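Cellobiose 2-epimerase (Caldibacillus thermoamylovorans, PDB 5ZHB) catalyses the epimerisation of cellobiose at C2 of its reducing-end sugar, in a barrel of paired helices. Local coordinates at residues G48-C53 / Q114-Y119; D248-W253 / C373-A378; W253-A258 / T270-D275. All blocks are in the same frame, centred on the assembly; numbering follows the deposited sequence.

Contact 1 (G48-C53 / Q114-Y119); sequences GGIATC and QAFGVY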
# COMPACT_ATOMS: atom_id res chain seq x y z
N GLY A 48 13.79 1.80 -5.80
CA GLY A 48 12.92 0.62 -5.73
C GLY A 48 11.89 0.62 -6.85
O GLY A 48 11.40 1.66 -7.24
N GLY A 49 11.54 -0.59 -7.33
CA GLY A 49 10.50 -0.77 -8.31
C GLY A 49 9.15 -0.41 -7.69
O GLY A 49 8.39 0.38 -8.27
N ILE A 50 8.89 -0.95 -6.50
CA ILE A 50 7.67 -0.61 -5.79
C ILE A 50 7.63 0.88 -5.41
O ILE A 50 6.59 1.52 -5.57
CB ILE A 50 7.41 -1.54 -4.59
CG1 ILE A 50 7.11 -2.95 -5.13
CG2 ILE A 50 6.24 -1.01 -3.75
CD1 ILE A 50 6.98 -4.03 -4.08
N ALA A 51 8.73 1.42 -4.87
CA ALA A 51 8.77 2.85 -4.56
C ALA A 51 8.37 3.67 -5.79
O ALA A 51 7.62 4.65 -5.67
CB ALA A 51 10.13 3.23 -4.02
N THR A 52 8.84 3.28 -6.97
CA THR A 52 8.57 4.06 -8.18
C THR A 52 7.09 3.98 -8.55
O THR A 52 6.49 4.99 -8.94
CB THR A 52 9.47 3.59 -9.35
OG1 THR A 52 10.85 3.74 -9.05
CG2 THR A 52 9.21 4.38 -10.61
N CYS A 53 6.50 2.78 -8.49
CA CYS A 53 5.07 2.63 -8.63
C CYS A 53 4.32 3.54 -7.65
O CYS A 53 3.35 4.18 -8.02
CB CYS A 53 4.59 1.21 -8.37
SG CYS A 53 5.27 -0.00 -9.52
N GLN A 114 4.57 -6.56 -9.18
CA GLN A 114 3.77 -6.51 -10.40
C GLN A 114 2.40 -5.91 -10.08
O GLN A 114 1.88 -5.10 -10.84
CB GLN A 114 3.64 -7.86 -11.11
CG GLN A 114 4.94 -8.65 -11.25
CD GLN A 114 6.14 -7.82 -11.70
OE1 GLN A 114 6.08 -7.09 -12.69
NE2 GLN A 114 7.23 -7.93 -10.97
N ALA A 115 1.84 -6.29 -8.93
CA ALA A 115 0.57 -5.73 -8.47
C ALA A 115 0.64 -4.20 -8.34
O ALA A 115 -0.22 -3.48 -8.88
CB ALA A 115 0.14 -6.38 -7.16
N PHE A 116 1.65 -3.72 -7.61
CA PHE A 116 1.86 -2.28 -7.47
C PHE A 116 1.97 -1.61 -8.84
O PHE A 116 1.51 -0.50 -8.99
CB PHE A 116 3.01 -1.96 -6.51
CG PHE A 116 2.42 -1.65 -5.13
CD1 PHE A 116 1.72 -0.48 -4.93
CD2 PHE A 116 2.47 -2.57 -4.10
CE1 PHE A 116 1.08 -0.21 -3.72
CE2 PHE A 116 1.83 -2.31 -2.88
CZ PHE A 116 1.14 -1.14 -2.70
N GLY A 117 2.56 -2.27 -9.84
CA GLY A 117 2.63 -1.73 -11.20
C GLY A 117 1.25 -1.51 -11.80
O GLY A 117 0.94 -0.41 -12.29
N VAL A 118 0.40 -2.53 -11.67
CA VAL A 118 -0.97 -2.42 -12.16
C VAL A 118 -1.70 -1.28 -11.48
O VAL A 118 -2.35 -0.46 -12.15
CB VAL A 118 -1.70 -3.75 -11.94
CG1 VAL A 118 -3.21 -3.62 -12.15
CG2 VAL A 118 -1.08 -4.83 -12.81
N TYR A 119 -1.57 -1.20 -10.14
CA TYR A 119 -2.23 -0.16 -9.37
C TYR A 119 -1.81 1.23 -9.84
O TYR A 119 -2.65 2.12 -9.99
CB TYR A 119 -1.87 -0.35 -7.90
CG TYR A 119 -2.64 0.51 -6.90
CD1 TYR A 119 -4.03 0.57 -6.91
CD2 TYR A 119 -1.98 1.22 -5.93
CE1 TYR A 119 -4.73 1.30 -5.97
CE2 TYR A 119 -2.66 1.99 -5.00
CZ TYR A 119 -4.05 2.02 -5.00
OH TYR A 119 -4.68 2.77 -4.05
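Phe116 is the first residue of 114-119 to meet the other segment, and it does so in two places. Its ring takes CG2 of Ile50 obliquely at the CG-CD2 side, with Ile50 CG2 4.1 Å from Phe116 CD2. That methyl is the branch of Ile50 lying anti to its backbone N, while the longer arm carrying CD1 leaves beside the N (chi1 -67°). The Phe116 ring has further company in Arg54, through a cation-pi contact. Closer to the main chain, Phe116 CB lies 4.0 Å from Cys53 CB, and the same Cys53 CB comes within 3.6 Å of the carbonyl oxygen Phe116 O. The next residue, Gly117, leaves its N and CA bare to the sulfur: Cys53 SG settles 3.5 Å from Gly117 N and 3.6 Å from Gly117 CA. Cys53 and Gly117 are also the closest CA pair, 5.6 Å apart. Further on, Tyr119 looks past 48-53 to stack on Trp57, and its hydroxyl bonds to Arg379.

Around the start of helix 49-66, Gly48 sits at the N-cap. Its carbonyl oxygen accepts from both N and OG1 of Thr52, which arrive from opposite faces of the carbonyl plane.

The two helices run nearly parallel, their short axes 15° apart, as neighbouring inner helices of an (alpha/alpha)6 barrel do. The side chains that meet are apolar, methyl on ring and CB on CB, with the thiol laid on the polar backbone of Gly117. No directed bond joins the segments, so shape and dispersion largely set how closely the helices pack.

Contact 2 (D248-W253 / C373-A378); sequences DIEASW and CPYHNA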
# COMPACT_ATOMS: atom_id res chain seq x y z
N ASP A 248 -4.89 -5.20 8.88
CA ASP A 248 -6.32 -5.48 9.04
C ASP A 248 -7.18 -4.28 8.68
O ASP A 248 -8.15 -4.39 7.94
CB ASP A 248 -6.58 -5.97 10.45
CG ASP A 248 -6.10 -7.39 10.71
OD1 ASP A 248 -5.09 -7.79 10.10
OD2 ASP A 248 -6.75 -8.09 11.51
N ILE A 249 -6.87 -3.10 9.24
CA ILE A 249 -7.73 -1.95 9.08
C ILE A 249 -7.61 -1.42 7.65
O ILE A 249 -8.59 -0.96 7.07
CB ILE A 249 -7.47 -0.90 10.18
CG1 ILE A 249 -8.55 0.16 10.19
CG2 ILE A 249 -6.06 -0.29 10.11
CD1 ILE A 249 -9.95 -0.40 10.34
N GLU A 250 -6.41 -1.54 7.06
CA GLU A 250 -6.24 -1.26 5.65
C GLU A 250 -7.12 -2.18 4.80
O GLU A 250 -7.84 -1.70 3.94
CB GLU A 250 -4.76 -1.46 5.30
CG GLU A 250 -4.44 -1.19 3.83
CD GLU A 250 -2.98 -1.46 3.46
OE1 GLU A 250 -2.33 -2.29 4.13
OE2 GLU A 250 -2.50 -0.81 2.50
N ALA A 251 -7.03 -3.49 5.03
CA ALA A 251 -7.80 -4.47 4.29
C ALA A 251 -9.30 -4.21 4.40
O ALA A 251 -10.02 -4.33 3.41
CB ALA A 251 -7.49 -5.86 4.81
N SER A 252 -9.75 -3.83 5.60
CA SER A 252 -11.16 -3.52 5.81
C SER A 252 -11.65 -2.59 4.71
O SER A 252 -12.63 -2.90 4.05
CB SER A 252 -11.40 -2.92 7.17
OG SER A 252 -12.74 -2.49 7.31
N TRP A 253 -10.99 -1.45 4.48
CA TRP A 253 -11.55 -0.48 3.56
C TRP A 253 -11.16 -0.76 2.11
O TRP A 253 -11.94 -0.44 1.21
CB TRP A 253 -11.21 0.95 3.98
CG TRP A 253 -9.81 1.42 3.70
CD1 TRP A 253 -8.74 1.36 4.53
CD2 TRP A 253 -9.36 2.10 2.51
NE1 TRP A 253 -7.63 1.89 3.92
CE2 TRP A 253 -7.99 2.37 2.69
CE3 TRP A 253 -9.97 2.50 1.32
CZ2 TRP A 253 -7.24 3.03 1.73
CZ3 TRP A 253 -9.22 3.14 0.36
CH2 TRP A 253 -7.88 3.44 0.58
N CYS A 373 7.56 5.82 1.16
CA CYS A 373 7.29 6.70 0.04
C CYS A 373 5.98 7.41 0.33
O CYS A 373 5.57 7.49 1.49
CB CYS A 373 7.47 5.94 -1.26
SG CYS A 373 6.33 4.53 -1.36
N PRO A 374 5.40 8.16 -0.63
CA PRO A 374 4.23 8.98 -0.32
C PRO A 374 2.86 8.34 -0.50
O PRO A 374 1.87 9.03 -0.39
CB PRO A 374 4.43 10.11 -1.36
CG PRO A 374 4.93 9.39 -2.58
CD PRO A 374 5.86 8.33 -2.02
N TYR A 375 2.81 7.04 -0.82
CA TYR A 375 1.54 6.40 -1.16
C TYR A 375 0.60 6.36 0.04
O TYR A 375 -0.54 6.83 -0.08
CB TYR A 375 1.82 5.05 -1.82
CG TYR A 375 0.99 3.83 -1.44
CD1 TYR A 375 -0.25 3.59 -2.01
CD2 TYR A 375 1.49 2.87 -0.56
CE1 TYR A 375 -0.99 2.44 -1.72
CE2 TYR A 375 0.77 1.71 -0.27
CZ TYR A 375 -0.48 1.51 -0.83
OH TYR A 375 -1.19 0.35 -0.57
N HIS A 376 1.04 5.82 1.18
CA HIS A 376 0.12 5.62 2.31
C HIS A 376 -0.43 6.96 2.82
O HIS A 376 -1.65 7.12 3.00
CB HIS A 376 0.79 4.84 3.43
CG HIS A 376 0.91 3.35 3.27
ND1 HIS A 376 -0.19 2.51 3.25
CD2 HIS A 376 1.99 2.57 3.08
CE1 HIS A 376 0.23 1.25 3.06
NE2 HIS A 376 1.56 1.26 2.99
N ASN A 377 0.47 7.89 3.11
CA ASN A 377 0.07 9.15 3.72
C ASN A 377 -0.65 10.08 2.72
O ASN A 377 -1.64 10.73 3.11
CB ASN A 377 1.20 9.78 4.53
CG ASN A 377 2.44 10.14 3.74
OD1 ASN A 377 2.61 9.68 2.61
ND2 ASN A 377 3.32 10.92 4.35
N ALA A 378 -0.22 10.13 1.45
CA ALA A 378 -0.95 10.88 0.45
C ALA A 378 -2.35 10.31 0.24
O ALA A 378 -3.32 11.06 0.19
CB ALA A 378 -0.24 10.92 -0.87
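Glu250 reaches across to Tyr375 and His376 with a single atom, OE2. It lies 3.5 Å from His376 CE1, in the plane of the imidazole and at its edge, and also 3.5 Å from Tyr375 OH. Neither approach is a hydrogen bond. The carboxylate is turned well out of both ring planes, by 56° from the imidazole and 46° from the phenol. The glutamate gets this far because its chain is fully stretched, with CG anti to the backbone N (chi1 -180°) and the rest continuing straight; even the nearest CA atoms, those of Glu250 and His376, are 9.9 Å apart. Tyr375 advances from the other direction and folds over its neighbour, its CE2 lying 3.3 Å above the centre of the His376 ring.

The next shell probably limits the rotation of the two rings. Tyr375 OH is hydrogen-bonded to Glu191, and His376 ND1 to OE2 of Glu311, whose other oxygen takes NE1 of Trp253; one carboxylate thus ties the histidine to the helix that carries Glu250. Trp307 stacks on His376, and Glu250 OE2 has a long, weak ion pair with Arg379.

Outside that, helices 183-199 and 306-323 supply packing for Glu250 through Leu187 and Trp307, so the contact bridges inner helices across the middle of the (alpha/alpha)6 barrel, near the end where enzymes of this family bind sugar.

What meets here is polar but not directly bonded: the carboxylate oxygen faces a C-H polarised by the two imidazole nitrogens, probably a mild attraction, while the tyrosine and histidine spend their hydrogen bonds on Glu191 and Glu311. Such a buried, cross-linked cluster is consistent with a preorganised sugar pocket.

Contact 3 (W253-A258 / T270-D275); sequences WLIDDA and TQMVID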
# COMPACT_ATOMS: atom_id res chain seq x y z
N TRP A 253 -10.99 -1.45 4.48
CA TRP A 253 -11.55 -0.48 3.56
C TRP A 253 -11.16 -0.76 2.11
O TRP A 253 -11.94 -0.44 1.21
CB TRP A 253 -11.21 0.95 3.98
CG TRP A 253 -9.81 1.42 3.70
CD1 TRP A 253 -8.74 1.36 4.53
CD2 TRP A 253 -9.36 2.10 2.51
NE1 TRP A 253 -7.63 1.89 3.92
CE2 TRP A 253 -7.99 2.37 2.69
CE3 TRP A 253 -9.97 2.50 1.32
CZ2 TRP A 253 -7.24 3.03 1.73
CZ3 TRP A 253 -9.22 3.14 0.36
CH2 TRP A 253 -7.88 3.44 0.58
N LEU A 254 -10.01 -1.41 1.89
CA LEU A 254 -9.66 -1.87 0.54
C LEU A 254 -10.61 -2.98 0.06
O LEU A 254 -11.06 -2.93 -1.08
CB LEU A 254 -8.21 -2.33 0.45
CG LEU A 254 -7.14 -1.23 0.62
CD1 LEU A 254 -5.77 -1.84 0.49
CD2 LEU A 254 -7.29 -0.08 -0.37
N ILE A 255 -10.91 -3.97 0.89
CA ILE A 255 -11.90 -4.97 0.49
C ILE A 255 -13.23 -4.27 0.19
O ILE A 255 -13.90 -4.53 -0.83
CB ILE A 255 -12.02 -6.08 1.55
CG1 ILE A 255 -10.75 -6.92 1.59
CG2 ILE A 255 -13.27 -6.95 1.32
CD1 ILE A 255 -10.56 -7.73 2.87
N ASP A 256 -13.60 -3.29 1.04
CA ASP A 256 -14.86 -2.59 0.83
C ASP A 256 -14.87 -1.88 -0.52
O ASP A 256 -15.86 -1.92 -1.26
CB ASP A 256 -15.15 -1.57 1.93
CG ASP A 256 -16.62 -1.26 2.12
OD1 ASP A 256 -17.45 -2.06 1.66
OD2 ASP A 256 -16.93 -0.20 2.69
N ASP A 257 -13.76 -1.23 -0.87
CA ASP A 257 -13.67 -0.62 -2.18
C ASP A 257 -13.84 -1.67 -3.27
O ASP A 257 -14.44 -1.36 -4.30
CB ASP A 257 -12.36 0.11 -2.41
CG ASP A 257 -12.39 1.59 -2.11
OD1 ASP A 257 -13.36 2.05 -1.46
OD2 ASP A 257 -11.48 2.27 -2.58
N ALA A 258 -13.32 -2.88 -3.05
CA ALA A 258 -13.44 -3.93 -4.06
C ALA A 258 -14.92 -4.34 -4.20
O ALA A 258 -15.45 -4.46 -5.32
CB ALA A 258 -12.57 -5.11 -3.67
N THR A 270 -19.49 -7.67 3.54
CA THR A 270 -19.83 -6.43 4.23
C THR A 270 -19.64 -6.57 5.74
O THR A 270 -19.00 -5.73 6.39
CB THR A 270 -21.25 -6.00 3.82
OG1 THR A 270 -21.10 -5.47 2.51
CG2 THR A 270 -21.80 -4.87 4.67
N GLN A 271 -20.17 -7.65 6.33
CA GLN A 271 -20.03 -7.84 7.76
C GLN A 271 -18.56 -8.03 8.15
O GLN A 271 -18.13 -7.60 9.21
CB GLN A 271 -20.82 -9.04 8.29
CG GLN A 271 -21.00 -8.99 9.80
CD GLN A 271 -21.76 -7.75 10.20
OE1 GLN A 271 -22.83 -7.47 9.65
NE2 GLN A 271 -21.20 -6.96 11.11
N MET A 272 -17.77 -8.70 7.30
CA MET A 272 -16.35 -8.83 7.55
C MET A 272 -15.70 -7.44 7.63
O MET A 272 -14.97 -7.17 8.56
CB MET A 272 -15.64 -9.72 6.51
CG MET A 272 -14.12 -9.71 6.63
SD MET A 272 -13.36 -10.78 5.39
CE MET A 272 -13.91 -10.00 3.88
N VAL A 273 -15.97 -6.57 6.66
CA VAL A 273 -15.40 -5.23 6.64
C VAL A 273 -15.65 -4.53 7.98
O VAL A 273 -14.74 -3.93 8.57
CB VAL A 273 -15.98 -4.49 5.42
CG1 VAL A 273 -15.77 -2.97 5.49
CG2 VAL A 273 -15.38 -5.05 4.13
N ILE A 274 -16.89 -4.67 8.49
CA ILE A 274 -17.31 -3.92 9.66
C ILE A 274 -16.66 -4.53 10.89
O ILE A 274 -16.11 -3.81 11.71
CB ILE A 274 -18.85 -3.86 9.72
CG1 ILE A 274 -19.41 -3.07 8.57
CG2 ILE A 274 -19.36 -3.31 11.06
CD1 ILE A 274 -20.87 -3.37 8.26
N ASP A 275 -16.67 -5.87 10.98
CA ASP A 275 -16.17 -6.57 12.15
C ASP A 275 -14.66 -6.37 12.35
O ASP A 275 -14.17 -6.25 13.48
CB ASP A 275 -16.56 -8.04 12.09
CG ASP A 275 -18.06 -8.31 12.25
OD1 ASP A 275 -18.80 -7.37 12.61
OD2 ASP A 275 -18.48 -9.44 11.97
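Val273 points its forked end at Ile255 and Asp256, and the two prongs are used differently. CG1, anti to the backbone N (chi1 164°), lies on the aspartate alone, with Val273 CG1 3.9 Å from Asp256 CG; the valine and aspartate side chains meet at about a right angle, so the methyl touches the stem of the acid and its carboxyl carbon. CG2 sits between the two residues: Val273 CG2 is 4.0 Å from Ile255 CG2, where the side chains slide past one another in opposite directions, and 4.0 Å from the backbone atom Asp256 N, with the CB of that aspartate close by.

Met272 enters from beside the valine. Its chain is straight up to the sulfur and bends at the last torsion (chi3 61°), which brings CE onto Ile255: Met272 CE is 4.0 Å from Ile255 CG2 and 4.2 Å from Ile255 CD1. The two side chains cross at about a right angle. Behind, Ile255 rests on Leu190 and Phe216, and Met272 on Tyr217, so this edge runs on into the packing of helices 183-199 and 203-220.

The directions of the two short segments are 157° apart, their axes approaching to 9.3 Å: an antiparallel pair of consecutive helices in the (alpha/alpha)6 barrel, the inner 245-262 packed on 267-283.

Asp256 is the one acid among these methyls, and it meets the valine mainly through CB and CG. Its OD2 is claimed by salt bridges to Lys322 and Lys260 and by a hydrogen bond from Asn318. The buried carboxylate is therefore compensated from outside the two segments, probably keeping it charged, while valine, isoleucine and methionine pack by apolar contact.

All three contacts belong to one helical barrel. Contact 1 joins adjacent inner helices, contact 2 spans the interior, and contact 3 pairs an inner helix with its successor in the chain. Contacts 1 and 2 have centres about 15 Å apart and touch through aromatic rings: Phe116 CZ lies 3.5 Å from Tyr375 OH, and Tyr119 CE2 3.7 Å from Tyr375 CE1. Contacts 2 and 3, centres about 14 Å apart, share Trp253 on helix 245-262 and are probably stitched by a hydrogen bond from Ser252 OG to Val273 O (2.8 Å). Contact 2, nearest the chain's centre, probably lies at the sugar-binding pocket; contact 3 packs farther out.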